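PDB 3C2C: cytochrome C2 from Rhodospirillum rubrum, which probably carries electrons between membrane complexes of bacterial photosynthesis and respiration, as c-type cytochromes do, using the iron of its bound haem. Local coordinates for residues V35-A41 against K56-W62; A68-K72 against D98-E102. All coordinates share one frame; numbering follows the deposited sequence.

Interaction 1: residues V35-A41 against K56-W62; sequences VFENTAA and KAKGLTW. With HEM (protoporphyrin IX containing Fe), chain B.
The indole of Trp62 slants across Val35, with CD1 3.5 Å from Val35 CG2, and presents its nitrogen to a haem propionate. Its CG stands anti to the carbonyl carbon (chi1 -76°), bringing the indole toward the haem, where NE1 donates a hydrogen bond to HEM O1A at 3.0 Å, an oxygen lying in the ring plane at the indole edge. Ala41 N donates to the same O1A at 2.9 Å, so two N-H groups grip one propionate oxygen. Leu60 CD2 rests over one indole face, toward the rim. An alanine in place of Trp62 would probably leave O1A with one of these two donors fewer and open a gap beside Val35 CG2 and Leu60 CD2. Backbone bonds fix the base of the side chain: Trp62 N donates to Asn38 O at 2.7 Å, and Glu37 N, within the type II turn from Val35 to Asn38, donates to Trp62 O. Ala40 N to Leu60 O completes the pairing about a single Thr39-Thr61 bridge. Lys56 bends at chi3 (110°), laying CD against Ala40 O and tightly against Thr39 CG2, 3.3 Å away; a water joins its NZ to Ala41 O. Around this contact, Phe36 and Trp62 touch Leu67 of helix 64-72, while Leu60 reaches Met55 of helix 50-57 and Phe77 of helix 74-82.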
loop_
_atom_site.group_PDB
_atom_site.type_symbol
_atom_site.label_atom_id
_atom_site.label_comp_id
_atom_site.label_asym_id
_atom_site.label_seq_id
_atom_site.Cartn_x
_atom_site.Cartn_y
_atom_site.Cartn_z
ATOM N N VAL A 35 -4.515 -0.504 7.029
ATOM C CA VAL A 35 -3.178 -0.591 6.411
ATOM C C VAL A 35 -2.273 0.592 7.058
ATOM O O VAL A 35 -1.153 0.505 7.189
ATOM C CB VAL A 35 -3.024 -0.687 4.906
ATOM C CG1 VAL A 35 -3.492 0.485 4.084
ATOM C CG2 VAL A 35 -1.721 -1.244 4.413
ATOM N N PHE A 36 -2.977 1.684 7.336
ATOM C CA PHE A 36 -2.270 2.879 7.750
ATOM C C PHE A 36 -1.534 2.539 9.087
ATOM O O PHE A 36 -2.278 2.253 10.091
ATOM C CB PHE A 36 -3.003 4.228 7.775
ATOM C CG PHE A 36 -2.343 5.522 8.154
ATOM C CD1 PHE A 36 -1.563 6.081 7.188
ATOM C CD2 PHE A 36 -2.479 6.029 9.466
ATOM C CE1 PHE A 36 -0.699 7.205 7.566
ATOM C CE2 PHE A 36 -1.772 7.206 9.842
ATOM C CZ PHE A 36 -0.862 7.654 8.819
ATOM N N GLU A 37 -0.250 2.988 9.101
ATOM C CA GLU A 37 0.586 2.675 10.322
ATOM C C GLU A 37 0.719 1.299 10.684
ATOM O O GLU A 37 1.109 1.002 11.770
ATOM C CB GLU A 37 0.259 3.588 11.509
ATOM C CG GLU A 37 0.572 4.965 10.989
ATOM C CD GLU A 37 0.558 6.129 11.991
ATOM O OE1 GLU A 37 1.444 7.102 11.568
ATOM O OE2 GLU A 37 -0.222 5.840 12.967
ATOM N N ASN A 38 0.457 0.386 9.798
ATOM C CA ASN A 38 0.443 -1.079 10.161
ATOM C C ASN A 38 1.787 -1.552 9.469
ATOM O O ASN A 38 2.322 -0.788 8.728
ATOM C CB ASN A 38 -0.892 -1.706 9.592
ATOM C CG ASN A 38 -1.055 -2.970 10.336
ATOM O OD1 ASN A 38 -0.372 -3.835 10.880
ATOM N ND2 ASN A 38 -2.345 -3.380 10.366
ATOM N N THR A 39 2.304 -2.630 9.821
ATOM C CA THR A 39 3.357 -3.344 9.182
ATOM C C THR A 39 3.251 -3.616 7.717
ATOM O O THR A 39 2.196 -3.657 7.122
ATOM C CB THR A 39 3.513 -4.717 9.911
ATOM O OG1 THR A 39 3.521 -4.677 11.347
ATOM C CG2 THR A 39 2.974 -5.930 9.298
ATOM N N ALA A 40 4.374 -3.825 6.997
ATOM C CA ALA A 40 4.399 -4.310 5.583
ATOM C C ALA A 40 3.826 -5.711 5.800
ATOM O O ALA A 40 3.982 -6.244 6.962
ATOM C CB ALA A 40 5.822 -4.547 5.236
ATOM N N ALA A 41 3.356 -6.283 4.786
ATOM C CA ALA A 41 2.819 -7.683 4.865
ATOM C C ALA A 41 1.738 -7.831 6.001
ATOM O O ALA A 41 1.855 -8.729 6.867
ATOM C CB ALA A 41 3.979 -8.627 4.917
ATOM N N LYS A 56 8.976 -6.324 6.454
ATOM C CA LYS A 56 8.182 -6.441 7.743
ATOM C C LYS A 56 9.241 -6.833 8.870
ATOM O O LYS A 56 9.256 -6.256 9.916
ATOM C CB LYS A 56 7.056 -7.400 7.716
ATOM C CG LYS A 56 6.579 -7.710 9.148
ATOM C CD LYS A 56 5.157 -8.364 9.008
ATOM C CE LYS A 56 5.265 -9.808 9.364
ATOM N NZ LYS A 56 3.789 -10.264 9.711
ATOM N N ALA A 57 10.060 -7.765 8.563
ATOM C CA ALA A 57 11.244 -8.028 9.492
ATOM C C ALA A 57 12.106 -6.885 9.918
ATOM O O ALA A 57 12.678 -6.744 11.010
ATOM C CB ALA A 57 12.146 -9.033 8.728
ATOM N N LYS A 58 12.421 -5.866 9.048
ATOM C CA LYS A 58 13.096 -4.676 9.197
ATOM C C LYS A 58 12.339 -3.725 10.136
ATOM O O LYS A 58 12.963 -2.713 10.487
ATOM C CB LYS A 58 13.636 -4.010 7.944
ATOM C CG LYS A 58 14.973 -4.291 7.500
ATOM C CD LYS A 58 15.075 -3.955 5.980
ATOM C CE LYS A 58 16.532 -3.452 5.622
ATOM N NZ LYS A 58 16.472 -2.415 4.458
ATOM N N GLY A 59 11.049 -3.915 10.288
ATOM C CA GLY A 59 10.085 -3.074 11.125
ATOM C C GLY A 59 9.531 -1.971 10.181
ATOM O O GLY A 59 9.030 -0.995 10.895
ATOM N N LEU A 60 9.425 -2.183 8.863
ATOM C CA LEU A 60 8.794 -1.073 8.087
ATOM C C LEU A 60 7.281 -1.150 8.399
ATOM O O LEU A 60 6.633 -2.187 8.368
ATOM C CB LEU A 60 8.968 -1.344 6.571
ATOM C CG LEU A 60 8.538 -0.120 5.761
ATOM C CD1 LEU A 60 9.348 -0.039 4.543
ATOM C CD2 LEU A 60 7.064 -0.528 5.283
ATOM N N THR A 61 6.802 0.015 8.675
ATOM C CA THR A 61 5.396 0.351 8.981
ATOM C C THR A 61 4.970 1.342 7.823
ATOM O O THR A 61 5.707 2.091 7.131
ATOM C CB THR A 61 5.105 0.732 10.381
ATOM O OG1 THR A 61 5.542 2.096 10.481
ATOM C CG2 THR A 61 5.451 -0.138 11.492
ATOM N N TRP A 62 3.563 1.314 7.531
ATOM C CA TRP A 62 2.971 2.135 6.455
ATOM C C TRP A 62 2.570 3.511 6.996
ATOM O O TRP A 62 1.442 3.985 7.001
ATOM C CB TRP A 62 1.769 1.403 5.859
ATOM C CG TRP A 62 2.128 0.240 4.903
ATOM C CD1 TRP A 62 1.697 -1.093 5.224
ATOM C CD2 TRP A 62 3.096 0.209 3.914
ATOM N NE1 TRP A 62 2.395 -1.929 4.295
ATOM C CE2 TRP A 62 3.112 -1.141 3.447
ATOM C CE3 TRP A 62 3.780 1.213 3.202
ATOM C CZ2 TRP A 62 3.820 -1.654 2.254
ATOM C CZ3 TRP A 62 4.462 0.685 2.057
ATOM C CH2 TRP A 62 4.528 -0.673 1.665
HETATM C CHA HEM B . -0.156 -4.569 -2.099
HETATM C CHB HEM B . -1.973 0.005 -1.914
HETATM C CHC HEM B . -3.529 -0.526 -6.548
HETATM C CHD HEM B . -2.154 -5.138 -6.557
HETATM C C1A HEM B . -0.476 -3.238 -1.761
HETATM C C2A HEM B . -0.050 -2.610 -0.526
HETATM C C3A HEM B . -0.637 -1.426 -0.423
HETATM C C4A HEM B . -1.279 -1.131 -1.711
HETATM C CMA HEM B . -0.388 -0.351 0.725
HETATM C CAA HEM B . 0.822 -3.362 0.582
HETATM C CBA HEM B . 0.052 -3.894 1.845
HETATM C CGA HEM B . 0.900 -4.673 2.786
HETATM O O1A HEM B . 2.200 -4.498 2.815
HETATM O O2A HEM B . 0.263 -5.310 3.640
HETATM C C1B HEM B . -2.691 0.130 -3.152
HETATM C C2B HEM B . -3.298 1.361 -3.537
HETATM C C3B HEM B . -3.663 1.159 -4.822
HETATM C C4B HEM B . -3.201 -0.063 -5.321
HETATM C CMB HEM B . -3.645 2.532 -2.548
HETATM C CAB HEM B . -4.280 2.259 -5.821
HETATM C CBB HEM B . -3.841 3.639 -5.692
HETATM C C1C HEM B . -3.254 -1.776 -6.908
HETATM C C2C HEM B . -3.739 -2.433 -8.235
HETATM C C3C HEM B . -3.203 -3.643 -8.263
HETATM C C4C HEM B . -2.740 -3.946 -6.900
HETATM C CMC HEM B . -4.250 -1.495 -9.320
HETATM C CAC HEM B . -3.281 -4.712 -9.383
HETATM C CBC HEM B . -3.153 -4.459 -10.719
HETATM C C1D HEM B . -1.452 -5.362 -5.391
HETATM C C2D HEM B . -0.782 -6.567 -5.037
HETATM C C3D HEM B . -0.249 -6.417 -3.810
HETATM C C4D HEM B . -0.462 -5.089 -3.375
HETATM C CMD HEM B . -0.828 -7.792 -6.034
HETATM C CAD HEM B . 0.646 -7.448 -3.038
HETATM C CBD HEM B . 2.005 -7.389 -3.725
HETATM C CGD HEM B . 2.918 -8.577 -3.516
HETATM O O1D HEM B . 2.840 -9.269 -2.466
HETATM O O2D HEM B . 3.875 -8.744 -4.394
HETATM N NA HEM B . -1.213 -2.320 -2.408
HETATM N NB HEM B . -2.546 -0.697 -4.300
HETATM N NC HEM B . -2.652 -2.757 -6.189
HETATM N ND HEM B . -1.233 -4.403 -4.388
HETATM FE FE HEM B . -1.928 -2.572 -4.313
HETATM O O HOH W 1 1.140 -9.905 9.246
#

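Interaction 2: residues A68-K72 against D98-E102. With HEM (protoporphyrin IX containing Fe), chain B.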
loop_
_atom_site.group_PDB
_atom_site.type_symbol
_atom_site.label_atom_id
_atom_site.label_comp_id
_atom_site.label_asym_id
_atom_site.label_seq_id
_atom_site.Cartn_x
_atom_site.Cartn_y
_atom_site.Cartn_z
ATOM N N ALA A 68 3.634 7.017 0.532
ATOM C CA ALA A 68 3.866 8.032 -0.553
ATOM C C ALA A 68 4.846 7.400 -1.449
ATOM O O ALA A 68 4.735 7.674 -2.656
ATOM C CB ALA A 68 4.003 9.451 -0.146
ATOM N N ALA A 69 6.099 7.073 -1.024
ATOM C CA ALA A 69 7.149 6.539 -1.908
ATOM C C ALA A 69 6.695 5.227 -2.580
ATOM O O ALA A 69 6.982 4.942 -3.747
ATOM C CB ALA A 69 8.231 6.300 -0.913
ATOM N N TYR A 70 6.042 4.364 -1.758
ATOM C CA TYR A 70 5.546 3.088 -2.361
ATOM C C TYR A 70 4.654 3.260 -3.562
ATOM O O TYR A 70 4.836 2.604 -4.562
ATOM C CB TYR A 70 4.755 2.367 -1.208
ATOM C CG TYR A 70 4.357 1.053 -1.732
ATOM C CD1 TYR A 70 5.105 -0.086 -2.023
ATOM C CD2 TYR A 70 2.949 0.787 -1.802
ATOM C CE1 TYR A 70 4.697 -1.326 -2.477
ATOM C CE2 TYR A 70 2.444 -0.439 -2.250
ATOM C CZ TYR A 70 3.290 -1.540 -2.390
ATOM O OH TYR A 70 2.703 -2.704 -2.813
ATOM N N VAL A 71 3.640 4.108 -3.287
ATOM C CA VAL A 71 2.524 4.022 -4.376
ATOM C C VAL A 71 3.031 4.778 -5.670
ATOM O O VAL A 71 2.454 4.555 -6.751
ATOM C CB VAL A 71 1.186 4.728 -3.986
ATOM C CG1 VAL A 71 0.625 3.957 -2.826
ATOM C CG2 VAL A 71 1.279 6.277 -3.774
ATOM N N LYS A 72 4.222 5.390 -5.525
ATOM C CA LYS A 72 4.802 6.013 -6.721
ATOM C C LYS A 72 5.462 5.007 -7.685
ATOM O O LYS A 72 5.534 5.229 -8.914
ATOM C CB LYS A 72 5.903 7.167 -6.574
ATOM C CG LYS A 72 5.670 8.086 -5.398
ATOM C CD LYS A 72 6.110 9.650 -5.327
ATOM C CE LYS A 72 6.110 9.908 -3.781
ATOM N NZ LYS A 72 6.035 11.255 -3.110
ATOM N N ASP A 98 1.054 13.943 -7.820
ATOM C CA ASP A 98 1.336 14.159 -6.390
ATOM C C ASP A 98 0.149 14.453 -5.542
ATOM O O ASP A 98 0.016 14.060 -4.393
ATOM C CB ASP A 98 2.558 15.250 -6.258
ATOM C CG ASP A 98 4.007 14.437 -6.182
ATOM O OD1 ASP A 98 4.344 13.257 -5.969
ATOM O OD2 ASP A 98 4.762 15.226 -6.741
ATOM N N ASP A 99 -0.706 15.187 -6.229
ATOM C CA ASP A 99 -1.973 15.550 -5.482
ATOM C C ASP A 99 -2.679 14.220 -5.150
ATOM O O ASP A 99 -3.274 14.132 -4.173
ATOM C CB ASP A 99 -2.726 16.597 -6.255
ATOM C CG ASP A 99 -3.263 16.178 -7.691
ATOM O OD1 ASP A 99 -4.606 16.133 -7.542
ATOM O OD2 ASP A 99 -3.076 15.890 -8.984
ATOM N N GLU A 100 -2.830 13.334 -6.211
ATOM C CA GLU A 100 -3.441 12.026 -6.069
ATOM C C GLU A 100 -2.888 11.256 -4.905
ATOM O O GLU A 100 -3.664 10.678 -4.154
ATOM C CB GLU A 100 -3.533 11.221 -7.367
ATOM C CG GLU A 100 -4.365 11.896 -8.486
ATOM C CD GLU A 100 -4.661 11.141 -9.703
ATOM O OE1 GLU A 100 -5.483 11.385 -10.650
ATOM O OE2 GLU A 100 -4.091 9.984 -9.700
ATOM N N ILE A 101 -1.455 11.234 -4.796
ATOM C CA ILE A 101 -0.946 10.340 -3.801
ATOM C C ILE A 101 -1.385 10.870 -2.457
ATOM O O ILE A 101 -1.615 10.142 -1.497
ATOM C CB ILE A 101 0.610 10.541 -4.102
ATOM C CG1 ILE A 101 1.034 9.623 -5.298
ATOM C CG2 ILE A 101 1.449 9.997 -2.898
ATOM C CD1 ILE A 101 2.313 9.844 -5.975
ATOM N N GLU A 102 -1.099 12.258 -2.353
ATOM C CA GLU A 102 -1.426 12.849 -1.065
ATOM C C GLU A 102 -2.874 12.611 -0.579
ATOM O O GLU A 102 -3.200 12.278 0.528
ATOM C CB GLU A 102 -1.055 14.350 -1.052
HETATM C CHA HEM B . -0.156 -4.569 -2.099
HETATM C CHB HEM B . -1.973 0.005 -1.914
HETATM C CHC HEM B . -3.529 -0.526 -6.548
HETATM C CHD HEM B . -2.154 -5.138 -6.557
HETATM C C1A HEM B . -0.476 -3.238 -1.761
HETATM C C2A HEM B . -0.050 -2.610 -0.526
HETATM C C3A HEM B . -0.637 -1.426 -0.423
HETATM C C4A HEM B . -1.279 -1.131 -1.711
HETATM C CMA HEM B . -0.388 -0.351 0.725
HETATM C CAA HEM B . 0.822 -3.362 0.582
HETATM C CBA HEM B . 0.052 -3.894 1.845
HETATM C CGA HEM B . 0.900 -4.673 2.786
HETATM O O1A HEM B . 2.200 -4.498 2.815
HETATM O O2A HEM B . 0.263 -5.310 3.640
HETATM C C1B HEM B . -2.691 0.130 -3.152
HETATM C C2B HEM B . -3.298 1.361 -3.537
HETATM C C3B HEM B . -3.663 1.159 -4.822
HETATM C C4B HEM B . -3.201 -0.063 -5.321
HETATM C CMB HEM B . -3.645 2.532 -2.548
HETATM C CAB HEM B . -4.280 2.259 -5.821
HETATM C CBB HEM B . -3.841 3.639 -5.692
HETATM C C1C HEM B . -3.254 -1.776 -6.908
HETATM C C2C HEM B . -3.739 -2.433 -8.235
HETATM C C3C HEM B . -3.203 -3.643 -8.263
HETATM C C4C HEM B . -2.740 -3.946 -6.900
HETATM C CMC HEM B . -4.250 -1.495 -9.320
HETATM C CAC HEM B . -3.281 -4.712 -9.383
HETATM C CBC HEM B . -3.153 -4.459 -10.719
HETATM C C1D HEM B . -1.452 -5.362 -5.391
HETATM C C2D HEM B . -0.782 -6.567 -5.037
HETATM C C3D HEM B . -0.249 -6.417 -3.810
HETATM C C4D HEM B . -0.462 -5.089 -3.375
HETATM C CMD HEM B . -0.828 -7.792 -6.034
HETATM C CAD HEM B . 0.646 -7.448 -3.038
HETATM C CBD HEM B . 2.005 -7.389 -3.725
HETATM C CGD HEM B . 2.918 -8.577 -3.516
HETATM O O1D HEM B . 2.840 -9.269 -2.466
HETATM O O2D HEM B . 3.875 -8.744 -4.394
HETATM N NA HEM B . -1.213 -2.320 -2.408
HETATM N NB HEM B . -2.546 -0.697 -4.300
HETATM N NC HEM B . -2.652 -2.757 -6.189
HETATM N ND HEM B . -1.233 -4.403 -4.388
HETATM FE FE HEM B . -1.928 -2.572 -4.313
#
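Beside Val71, which packs on Ile101, the flat ring of Tyr70 extends from helix 64-72 to the haem, with HEM C4A at its edge and in its plane. This is the cytochrome c fold, in which helices wrap the haem: one turn of helix 64-72 sends an aromatic ring to the cofactor and aliphatic groups to the C-terminal helix. Tyr70 CE2 lies 3.7 Å from HEM C3A, and the hydroxyl OH is 3.4 Å from HEM C1A. With CG anti to the backbone N (chi1 -175°), the ring reaches the porphyrin rather than helix 98-102; it meets the Trp62 ring with the planes at about 55°, and its hydroxyl is hydrogen-bonded to that of Tyr52. The axes of the two short segments come within 10.2 Å at 125°, closer to antiparallel than to parallel.

Ile101 carries the helix contact with CG1, CG2 and CD1. CG2 meets Ala68 CB at 3.8 Å, CG1 meets Val71 CG2 at 3.7 Å, and CD1 packs against CG and CD of Lys72, whose chain passes at about a right angle. Val71 and Ile101 slide past one another in opposite directions, and Leu95 also touches Ile101. No hydrogen bond joins the two segments. Nearby, Glu100 forms a salt bridge with Lys13. At the surface the extended Lys72 chain crosses the Asp98 side chain roughly at right angles, ending in a long salt bridge of 3.9 Å between Lys72 NZ and Asp98 OD1.

Overall arrangement
Both interactions touch the haem, but with different chemistry. Interaction 1 joins a loop to the end of helix 50-57 and the loop after it through backbone hydrogen bonds, and directs N-H groups at a propionate, presumably ionised; its outer side adds a lysine chain and a water bridge. Interaction 2 joins two helices by aliphatic contact around one buried isoleucine, with a long ion pair at the surface, and meets the porphyrin through the Tyr70 side chain. Each is partly buried, with its centre about 10 Å from that of the chain. Their centres lie about 17 Å apart, yet they meet where Trp62 CZ3 packs 3.7 Å from Tyr70 CB, and helix 64-72 follows residues 56-62 in the chain.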